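Local coordinates for protein glycerol-3-phosphate dehydrogenase [NAD(+)] (Dunaliella salina, PDB 6IUY) that probably interconverts dihydroxyacetone phosphate and sn-glycerol 3-phosphate with NAD(H), and carries a second, phosphatase-like domain that enables direct conversion of dihydroxyacetone phosphate to glycerol, at residues 52-61 with 86-96; 269-280 with 290-298. One frame throughout, in Å; residues are numbered along the deposited sequence.

Contact 1: residues 52-61 with 86-96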
loop_
_atom_site.group_PDB
_atom_site.type_symbol
_atom_site.label_atom_id
_atom_site.label_comp_id
_atom_site.label_asym_id
_atom_site.label_seq_id
_atom_site.Cartn_x
_atom_site.Cartn_y
_atom_site.Cartn_z
ATOM N N VAL A 52 -46.247 13.359 -31.612
ATOM C CA VAL A 52 -47.515 12.852 -32.127
ATOM C C VAL A 52 -48.346 13.978 -32.733
ATOM O O VAL A 52 -49.077 14.679 -32.035
ATOM C CB VAL A 52 -48.320 12.150 -31.014
ATOM C CG1 VAL A 52 -48.186 12.909 -29.698
ATOM C CG2 VAL A 52 -49.770 11.999 -31.417
ATOM N N GLY A 53 -48.222 14.151 -34.039
ATOM C CA GLY A 53 -48.814 15.290 -34.710
ATOM C C GLY A 53 -47.824 15.752 -35.751
ATOM O O GLY A 53 -48.178 16.006 -36.904
ATOM N N LEU A 54 -46.567 15.857 -35.332
ATOM C CA LEU A 54 -45.470 16.033 -36.266
ATOM C C LEU A 54 -45.394 14.757 -37.092
ATOM O O LEU A 54 -45.045 14.765 -38.273
ATOM C CB LEU A 54 -44.164 16.313 -35.521
ATOM C CG LEU A 54 -42.870 16.366 -36.332
ATOM C CD1 LEU A 54 -42.997 17.331 -37.508
ATOM C CD2 LEU A 54 -41.707 16.755 -35.425
ATOM N N LEU A 55 -45.759 13.662 -36.438
ATOM C CA LEU A 55 -45.857 12.350 -37.058
ATOM C C LEU A 55 -47.198 12.224 -37.776
ATOM O O LEU A 55 -47.331 11.459 -38.733
ATOM C CB LEU A 55 -45.703 11.262 -35.991
ATOM C CG LEU A 55 -45.462 9.800 -36.357
ATOM C CD1 LEU A 55 -44.360 9.669 -37.390
ATOM C CD2 LEU A 55 -45.091 9.049 -35.096
ATOM N N ALA A 56 -48.187 12.985 -37.299
ATOM C CA ALA A 56 -49.508 13.052 -37.932
ATOM C C ALA A 56 -49.387 13.650 -39.325
ATOM O O ALA A 56 -49.865 13.069 -40.297
ATOM C CB ALA A 56 -50.473 13.859 -37.085
ATOM N N LYS A 57 -48.754 14.814 -39.421
ATOM C CA LYS A 57 -48.228 15.260 -40.705
ATOM C C LYS A 57 -47.172 14.244 -41.134
ATOM O O LYS A 57 -46.621 13.536 -40.289
ATOM C CB LYS A 57 -47.629 16.661 -40.614
ATOM C CG LYS A 57 -48.651 17.777 -40.560
ATOM C CD LYS A 57 -48.242 18.894 -41.503
ATOM C CE LYS A 57 -46.769 19.232 -41.322
ATOM N NZ LYS A 57 -46.228 20.036 -42.452
ATOM N N PHE A 58 -46.896 14.160 -42.432
ATOM C CA PHE A 58 -46.064 13.078 -42.963
ATOM C C PHE A 58 -46.879 11.777 -42.986
ATOM O O PHE A 58 -46.594 10.868 -43.770
ATOM C CB PHE A 58 -44.765 12.923 -42.140
ATOM C CG PHE A 58 -44.110 11.569 -42.260
ATOM C CD1 PHE A 58 -43.013 11.384 -43.091
ATOM C CD2 PHE A 58 -44.579 10.486 -41.527
ATOM C CE1 PHE A 58 -42.407 10.143 -43.200
ATOM C CE2 PHE A 58 -43.985 9.246 -41.636
ATOM C CZ PHE A 58 -42.894 9.074 -42.472
ATOM N N MET A 59 -47.898 11.695 -42.131
ATOM C CA MET A 59 -48.798 10.543 -42.113
ATOM C C MET A 59 -50.228 10.929 -42.509
ATOM O O MET A 59 -51.114 10.076 -42.579
ATOM C CB MET A 59 -48.807 9.888 -40.732
ATOM C CG MET A 59 -48.939 8.382 -40.784
ATOM S SD MET A 59 -47.500 7.674 -41.595
ATOM C CE MET A 59 -48.032 5.982 -41.853
ATOM N N GLY A 60 -50.444 12.220 -42.755
ATOM C CA GLY A 60 -51.731 12.736 -43.193
ATOM C C GLY A 60 -52.943 12.282 -42.396
ATOM O O GLY A 60 -53.956 11.891 -42.976
ATOM N N ILE A 61 -52.845 12.330 -41.072
ATOM C CA ILE A 61 -53.962 11.977 -40.203
ATOM C C ILE A 61 -54.172 13.116 -39.204
ATOM O O ILE A 61 -54.801 12.944 -38.158
ATOM C CB ILE A 61 -53.710 10.634 -39.470
ATOM C CG1 ILE A 61 -54.937 10.195 -38.656
ATOM C CG2 ILE A 61 -52.479 10.727 -38.589
ATOM C CD1 ILE A 61 -55.962 9.387 -39.432
ATOM N N ARG A 86 -53.027 7.224 -30.489
ATOM C CA ARG A 86 -52.351 7.506 -31.744
ATOM C C ARG A 86 -51.610 6.264 -32.240
ATOM O O ARG A 86 -51.461 6.062 -33.443
ATOM C CB ARG A 86 -51.379 8.668 -31.578
ATOM C CG ARG A 86 -50.599 9.000 -32.828
ATOM C CD ARG A 86 -51.377 9.951 -33.720
ATOM N NE ARG A 86 -50.841 9.950 -35.075
ATOM C CZ ARG A 86 -49.661 10.462 -35.413
ATOM N NH1 ARG A 86 -48.885 11.023 -34.491
ATOM N NH2 ARG A 86 -49.253 10.406 -36.675
ATOM N N LEU A 87 -51.146 5.438 -31.305
ATOM C CA LEU A 87 -50.512 4.170 -31.655
ATOM C C LEU A 87 -51.560 3.270 -32.311
ATOM O O LEU A 87 -51.332 2.739 -33.402
ATOM C CB LEU A 87 -49.888 3.504 -30.411
ATOM C CG LEU A 87 -49.198 2.124 -30.471
ATOM C CD1 LEU A 87 -48.345 1.961 -31.712
ATOM C CD2 LEU A 87 -48.364 1.831 -29.211
ATOM N N ALA A 88 -52.718 3.138 -31.659
ATOM C CA ALA A 88 -53.792 2.264 -32.133
ATOM C C ALA A 88 -54.164 2.573 -33.582
ATOM O O ALA A 88 -54.481 1.668 -34.350
ATOM C CB ALA A 88 -55.013 2.380 -31.227
ATOM N N LYS A 89 -54.108 3.849 -33.956
ATOM C CA LYS A 89 -54.314 4.247 -35.348
ATOM C C LYS A 89 -53.109 3.848 -36.201
ATOM O O LYS A 89 -51.995 4.338 -35.973
ATOM C CB LYS A 89 -54.561 5.756 -35.451
ATOM C CG LYS A 89 -55.999 6.133 -35.793
ATOM C CD LYS A 89 -56.687 6.844 -34.633
ATOM C CE LYS A 89 -57.848 6.033 -34.077
ATOM N NZ LYS A 89 -57.385 4.786 -33.413
ATOM N N LEU A 90 -53.314 2.964 -37.179
ATOM C CA LEU A 90 -52.180 2.515 -37.998
ATOM C C LEU A 90 -52.461 1.633 -39.240
ATOM O O LEU A 90 -53.191 2.022 -40.167
ATOM C CB LEU A 90 -51.173 1.774 -37.097
ATOM C CG LEU A 90 -51.640 0.620 -36.202
ATOM C CD1 LEU A 90 -53.029 0.080 -36.578
ATOM C CD2 LEU A 90 -50.615 -0.486 -36.280
ATOM N N ASN A 91 -51.864 0.439 -39.206
ATOM C CA ASN A 91 -51.401 -0.285 -40.387
ATOM C C ASN A 91 -50.139 0.421 -40.896
ATOM O O ASN A 91 -50.071 0.863 -42.043
ATOM C CB ASN A 91 -52.478 -0.369 -41.461
ATOM C CG ASN A 91 -52.566 -1.752 -42.084
ATOM O OD1 ASN A 91 -51.774 -2.644 -41.762
ATOM N ND2 ASN A 91 -53.540 -1.939 -42.969
ATOM N N PHE A 92 -49.152 0.505 -39.999
ATOM C CA PHE A 92 -47.955 1.356 -40.117
ATOM C C PHE A 92 -46.686 0.518 -39.875
ATOM O O PHE A 92 -46.686 -0.388 -39.037
ATOM C CB PHE A 92 -48.071 2.531 -39.123
ATOM C CG PHE A 92 -46.772 3.251 -38.818
ATOM C CD1 PHE A 92 -46.381 4.364 -39.552
ATOM C CD2 PHE A 92 -45.977 2.857 -37.748
ATOM C CE1 PHE A 92 -45.201 5.050 -39.252
ATOM C CE2 PHE A 92 -44.790 3.537 -37.445
ATOM C CZ PHE A 92 -44.406 4.635 -38.199
ATOM N N THR A 93 -45.617 0.828 -40.605
ATOM C CA THR A 93 -44.484 -0.085 -40.736
ATOM C C THR A 93 -43.134 0.568 -40.372
ATOM O O THR A 93 -42.949 1.771 -40.563
ATOM C CB THR A 93 -44.432 -0.646 -42.183
ATOM O OG1 THR A 93 -43.868 -1.966 -42.191
ATOM C CG2 THR A 93 -43.638 0.273 -43.095
ATOM N N PRO A 94 -42.186 -0.233 -39.853
ATOM C CA PRO A 94 -40.903 0.244 -39.320
ATOM C C PRO A 94 -40.131 1.117 -40.298
ATOM O O PRO A 94 -39.512 2.104 -39.897
ATOM C CB PRO A 94 -40.134 -1.051 -39.037
ATOM C CG PRO A 94 -40.803 -2.088 -39.871
ATOM C CD PRO A 94 -42.246 -1.701 -39.862
ATOM N N THR A 95 -40.161 0.753 -41.573
ATOM C CA THR A 95 -39.516 1.569 -42.590
ATOM C C THR A 95 -40.093 2.989 -42.567
ATOM O O THR A 95 -39.409 3.953 -42.901
ATOM C CB THR A 95 -39.661 0.937 -43.993
ATOM O OG1 THR A 95 -39.948 1.954 -44.957
ATOM C CG2 THR A 95 -40.776 -0.083 -44.011
ATOM N N ASP A 96 -41.343 3.122 -42.136
ATOM C CA ASP A 96 -41.947 4.445 -41.983
ATOM C C ASP A 96 -41.346 5.247 -40.820
ATOM O O ASP A 96 -41.061 6.439 -40.976
ATOM C CB ASP A 96 -43.460 4.332 -41.790
ATOM C CG ASP A 96 -44.200 4.142 -43.095
ATOM O OD1 ASP A 96 -44.473 5.156 -43.773
ATOM O OD2 ASP A 96 -44.513 2.983 -43.442
#
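Arg86 reaches from the last turn of helix 82-88 to segment 52-61, where its guanidinium lies against the backbone and side chains of Val52, Leu55 and Ala56, with Ile61 beside it. The methyl of Ala56 lies over one face of the plane, CB 3.7 Å from NH2, while Val52 CA comes to the edge, 3.3 Å from NH1. Val52 CG2 runs alongside the aliphatic part of Arg86 and rests 3.4 Å from its CG. From the other segment end, Ile61 CG2 approaches obliquely, 3.8 Å from Arg86 NH2. The arginine chain leaves with CG anti to the backbone N (chi1 178°) and bends at chi2 (86°), which carries the guanidinium in beside Leu55 and Ala56. A second patch lies farther along: the methyl of Met59 meets the rim of the Phe92 ring in its plane, CE 3.3 Å from CD1. The sulfur follows, SD 5.2 Å from the ring centroid and 76° off the normal, an edge-on Met-aromatic contact. Phe58 CZ sits 3.5 Å from the backbone O of Asp96, whose carboxylate forms a salt bridge with Arg99. Behind these groups, a type II turn from Ala56 to Met59 carries Phe58 and Met59, and Met59 points toward 86-96. Phe58 packs edge-to-face with Phe100 of helix 94-103, and Ala56 touches helix 62-66, so the contact joins neighbouring helices of the haloacid dehalogenase-like part.

Contact 2: residues 269-280 with 290-298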
loop_
_atom_site.group_PDB
_atom_site.type_symbol
_atom_site.label_atom_id
_atom_site.label_comp_id
_atom_site.label_asym_id
_atom_site.label_seq_id
_atom_site.Cartn_x
_atom_site.Cartn_y
_atom_site.Cartn_z
ATOM N N CYS A 269 1.349 28.276 -5.521
ATOM C CA CYS A 269 1.394 28.844 -6.874
ATOM C C CYS A 269 1.319 27.802 -7.989
ATOM O O CYS A 269 0.743 28.082 -9.054
ATOM C CB CYS A 269 2.657 29.690 -7.088
ATOM S SG CYS A 269 2.713 31.228 -6.106
ATOM N N THR A 270 1.908 26.616 -7.818
ATOM C CA THR A 270 1.844 25.724 -8.969
ATOM C C THR A 270 0.442 25.133 -8.935
ATOM O O THR A 270 -0.143 24.889 -9.972
ATOM C CB THR A 270 2.974 24.628 -9.034
ATOM O OG1 THR A 270 2.425 23.306 -8.911
ATOM C CG2 THR A 270 4.093 24.866 -8.034
ATOM N N ALA A 271 -0.135 25.003 -7.744
ATOM C CA ALA A 271 -1.524 24.614 -7.645
ATOM C C ALA A 271 -2.459 25.642 -8.337
ATOM O O ALA A 271 -3.287 25.279 -9.197
ATOM C CB ALA A 271 -1.904 24.423 -6.170
ATOM N N VAL A 272 -2.338 26.923 -7.981
ATOM C CA VAL A 272 -3.220 27.942 -8.579
ATOM C C VAL A 272 -3.040 27.985 -10.081
ATOM O O VAL A 272 -3.960 28.337 -10.814
ATOM C CB VAL A 272 -2.976 29.355 -7.992
ATOM C CG1 VAL A 272 -1.909 30.073 -8.776
ATOM C CG2 VAL A 272 -4.256 30.164 -8.035
ATOM N N ARG A 273 -1.853 27.612 -10.556
ATOM C CA ARG A 273 -1.578 27.607 -11.991
ATOM C C ARG A 273 -2.398 26.540 -12.714
ATOM O O ARG A 273 -2.875 26.755 -13.847
ATOM C CB ARG A 273 -0.091 27.373 -12.242
ATOM C CG ARG A 273 0.253 27.160 -13.705
ATOM C CD ARG A 273 1.739 26.975 -13.959
ATOM N NE ARG A 273 2.038 27.234 -15.375
ATOM C CZ ARG A 273 2.102 26.297 -16.322
ATOM N NH1 ARG A 273 1.907 25.021 -16.017
ATOM N NH2 ARG A 273 2.369 26.631 -17.578
ATOM N N MET A 274 -2.537 25.377 -12.071
ATOM C CA MET A 274 -3.319 24.274 -12.625
ATOM C C MET A 274 -4.806 24.581 -12.528
ATOM O O MET A 274 -5.556 24.376 -13.466
ATOM C CB MET A 274 -3.020 22.965 -11.895
ATOM C CG MET A 274 -1.547 22.529 -11.923
ATOM S SD MET A 274 -1.426 20.798 -11.376
ATOM C CE MET A 274 -1.497 20.926 -9.599
ATOM N N VAL A 275 -5.211 25.054 -11.360
ATOM C CA VAL A 275 -6.573 25.495 -11.092
ATOM C C VAL A 275 -7.012 26.612 -12.044
ATOM O O VAL A 275 -8.130 26.608 -12.585
ATOM C CB VAL A 275 -6.651 25.947 -9.648
ATOM C CG1 VAL A 275 -7.731 26.979 -9.432
ATOM C CG2 VAL A 275 -6.783 24.717 -8.751
ATOM N N ALA A 276 -6.108 27.548 -12.304
ATOM C CA ALA A 276 -6.414 28.608 -13.247
ATOM C C ALA A 276 -6.595 28.073 -14.673
ATOM O O ALA A 276 -7.424 28.590 -15.419
ATOM C CB ALA A 276 -5.325 29.694 -13.196
ATOM N N GLN A 277 -5.835 27.050 -15.066
ATOM C CA GLN A 277 -6.000 26.464 -16.408
ATOM C C GLN A 277 -7.372 25.834 -16.580
ATOM O O GLN A 277 -7.964 25.949 -17.650
ATOM C CB GLN A 277 -4.931 25.407 -16.706
ATOM C CG GLN A 277 -3.543 25.981 -16.872
ATOM C CD GLN A 277 -2.479 24.921 -16.975
ATOM O OE1 GLN A 277 -2.676 23.763 -16.564
ATOM N NE2 GLN A 277 -1.328 25.311 -17.524
ATOM N N SER A 278 -7.864 25.168 -15.533
ATOM C CA SER A 278 -9.183 24.545 -15.557
ATOM C C SER A 278 -10.341 25.560 -15.707
ATOM O O SER A 278 -11.249 25.350 -16.514
ATOM C CB SER A 278 -9.383 23.713 -14.294
ATOM O OG SER A 278 -8.481 22.606 -14.283
ATOM N N THR A 279 -10.321 26.637 -14.922
ATOM C CA THR A 279 -11.376 27.641 -15.002
ATOM C C THR A 279 -11.342 28.370 -16.331
ATOM O O THR A 279 -12.390 28.719 -16.894
ATOM C CB THR A 279 -11.274 28.665 -13.887
ATOM O OG1 THR A 279 -10.052 29.398 -14.026
ATOM C CG2 THR A 279 -11.286 27.961 -12.577
ATOM N N ALA A 280 -10.142 28.598 -16.850
ATOM C CA ALA A 280 -10.059 29.219 -18.155
ATOM C C ALA A 280 -10.721 28.313 -19.202
ATOM O O ALA A 280 -11.329 28.800 -20.150
ATOM C CB ALA A 280 -8.623 29.515 -18.522
ATOM N N PHE A 290 -17.240 27.471 -13.140
ATOM C CA PHE A 290 -16.250 28.325 -12.447
ATOM C C PHE A 290 -16.129 29.749 -13.015
ATOM O O PHE A 290 -16.167 29.952 -14.235
ATOM C CB PHE A 290 -14.843 27.699 -12.480
ATOM C CG PHE A 290 -14.781 26.323 -11.913
ATOM C CD1 PHE A 290 -14.982 26.116 -10.571
ATOM C CD2 PHE A 290 -14.496 25.240 -12.725
ATOM C CE1 PHE A 290 -14.931 24.860 -10.050
ATOM C CE2 PHE A 290 -14.439 23.978 -12.205
ATOM C CZ PHE A 290 -14.660 23.785 -10.872
ATOM N N GLU A 291 -15.946 30.718 -12.121
ATOM C CA GLU A 291 -15.485 32.049 -12.526
ATOM C C GLU A 291 -14.125 31.907 -13.196
ATOM O O GLU A 291 -13.308 31.098 -12.757
ATOM C CB GLU A 291 -15.391 32.994 -11.326
ATOM C CG GLU A 291 -16.656 33.787 -11.050
ATOM C CD GLU A 291 -17.106 34.609 -12.259
ATOM O OE1 GLU A 291 -16.269 35.334 -12.847
ATOM O OE2 GLU A 291 -18.299 34.522 -12.636
ATOM N N LYS A 292 -13.884 32.668 -14.257
ATOM C CA LYS A 292 -12.623 32.550 -14.981
ATOM C C LYS A 292 -11.445 32.971 -14.118
ATOM O O LYS A 292 -10.380 32.347 -14.140
ATOM C CB LYS A 292 -12.635 33.381 -16.262
ATOM C CG LYS A 292 -11.348 33.220 -17.058
ATOM C CD LYS A 292 -11.364 34.017 -18.354
ATOM C CE LYS A 292 -10.113 33.744 -19.174
ATOM N NZ LYS A 292 -10.162 34.419 -20.510
ATOM N N GLU A 293 -11.651 34.018 -13.332
ATOM C CA GLU A 293 -10.578 34.573 -12.532
ATOM C C GLU A 293 -10.408 33.904 -11.173
ATOM O O GLU A 293 -11.362 33.767 -10.399
ATOM C CB GLU A 293 -10.804 36.068 -12.339
ATOM C CG GLU A 293 -9.847 36.696 -11.334
ATOM C CD GLU A 293 -9.981 38.217 -11.275
ATOM O OE1 GLU A 293 -9.492 38.873 -12.216
ATOM O OE2 GLU A 293 -10.563 38.745 -10.297
ATOM N N VAL A 294 -9.171 33.531 -10.860
ATOM C CA VAL A 294 -8.883 32.923 -9.571
ATOM C C VAL A 294 -8.163 33.919 -8.701
ATOM O O VAL A 294 -7.175 34.499 -9.125
ATOM C CB VAL A 294 -7.985 31.655 -9.710
ATOM C CG1 VAL A 294 -7.736 31.036 -8.354
ATOM C CG2 VAL A 294 -8.606 30.661 -10.627
ATOM N N THR A 295 -8.601 34.071 -7.461
ATOM C CA THR A 295 -7.975 35.038 -6.593
ATOM C C THR A 295 -6.945 34.309 -5.747
ATOM O O THR A 295 -7.199 33.193 -5.295
ATOM C CB THR A 295 -9.038 35.748 -5.729
ATOM O OG1 THR A 295 -9.914 36.471 -6.594
ATOM C CG2 THR A 295 -8.425 36.709 -4.781
ATOM N N MET A 296 -5.775 34.905 -5.556
ATOM C CA MET A 296 -4.784 34.297 -4.684
ATOM C C MET A 296 -4.381 35.269 -3.596
ATOM O O MET A 296 -3.825 36.321 -3.891
ATOM C CB MET A 296 -3.557 33.846 -5.492
ATOM C CG MET A 296 -2.321 33.544 -4.654
ATOM S SD MET A 296 -1.053 32.634 -5.580
ATOM C CE MET A 296 -0.378 33.901 -6.676
ATOM N N TRP A 297 -4.653 34.921 -2.340
ATOM C CA TRP A 297 -4.104 35.681 -1.219
ATOM C C TRP A 297 -2.613 35.462 -1.078
ATOM O O TRP A 297 -2.129 34.309 -0.952
ATOM C CB TRP A 297 -4.785 35.310 0.082
ATOM C CG TRP A 297 -4.192 36.007 1.298
ATOM C CD1 TRP A 297 -4.231 37.343 1.578
ATOM C CD2 TRP A 297 -3.502 35.391 2.397
ATOM N NE1 TRP A 297 -3.612 37.599 2.780
ATOM C CE2 TRP A 297 -3.147 36.417 3.298
ATOM C CE3 TRP A 297 -3.148 34.068 2.703
ATOM C CZ2 TRP A 297 -2.467 36.165 4.493
ATOM C CZ3 TRP A 297 -2.469 33.817 3.885
ATOM C CH2 TRP A 297 -2.133 34.861 4.765
ATOM N N VAL A 298 -1.886 36.578 -1.106
ATOM C CA VAL A 298 -0.441 36.603 -0.950
ATOM C C VAL A 298 -0.077 37.333 0.326
ATOM O O VAL A 298 -0.203 38.551 0.392
ATOM C CB VAL A 298 0.251 37.306 -2.124
ATOM C CG1 VAL A 298 1.776 37.196 -1.998
ATOM C CG2 VAL A 298 -0.218 36.738 -3.458
#
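Val272 and Val294 pass each other in opposite directions, CG2 of the helix residue 3.6 Å from CG1 of the strand residue. Val275 instead crosses Val294 at about a right angle, its CG1 4.0 Å from Val294 CG2; Val294 CG1 thus faces Val272, while CG2 lies against Val275 and Ala276. Toward the N-terminal part of the helix segment, Met296 stands across Val272; its bend at chi3 (74°) brings SD and CE both within reach of Cys269, SG to SD being 4.1 Å. At the other end Thr279 turns its methyl to Phe290, CG2 3.6 Å from CB and oblique to the ring. With OG1 set between the backbone N and the carbonyl carbon (chi1 64°), the Thr279 hydroxyl lies between two carbonyl oxygens, 3.0 Å from Lys292 O and 3.1 Å from Ala276 O. Strand 293-297 runs nearly antiparallel to helix 269-280, at 158° with axes 8.4 Å apart, the helix packing on the sheet of a Rossmann-type nucleotide-binding fold. Helix 431-441 adds Leu440 beside Thr279 and Phe290. Chemically, the interface is almost wholly apolar along Cys269, Val272, Val275, Val294 and Met296, and its polar atoms gather at the Thr279 end: Asn330 ND2 donates to both carbonyls, and the single hydroxyl proton can satisfy only one of them at a time.

Overall arrangement
The two contacts belong to the two halves of a di-domain enzyme, and both segments of 52-61/86-96 precede those of 269-280/290-298 in sequence. Their centres are 55 Å apart and their nearest atoms about 35 Å, so they do not touch. Contact 1 lies at the surface of the haloacid dehalogenase-like half, with the Val52 side chain about 9 Å from the magnesium ion held by Asp41, Asp43 and Asp206. Contact 2 is buried in the dehydrogenase half, where the Cys269 side chain is about 7 Å from bound NAD and about 13 Å from dihydroxyacetone phosphate. Each contact thus lies near a different site: the magnesium site for contact 1 and the NAD pocket for contact 2.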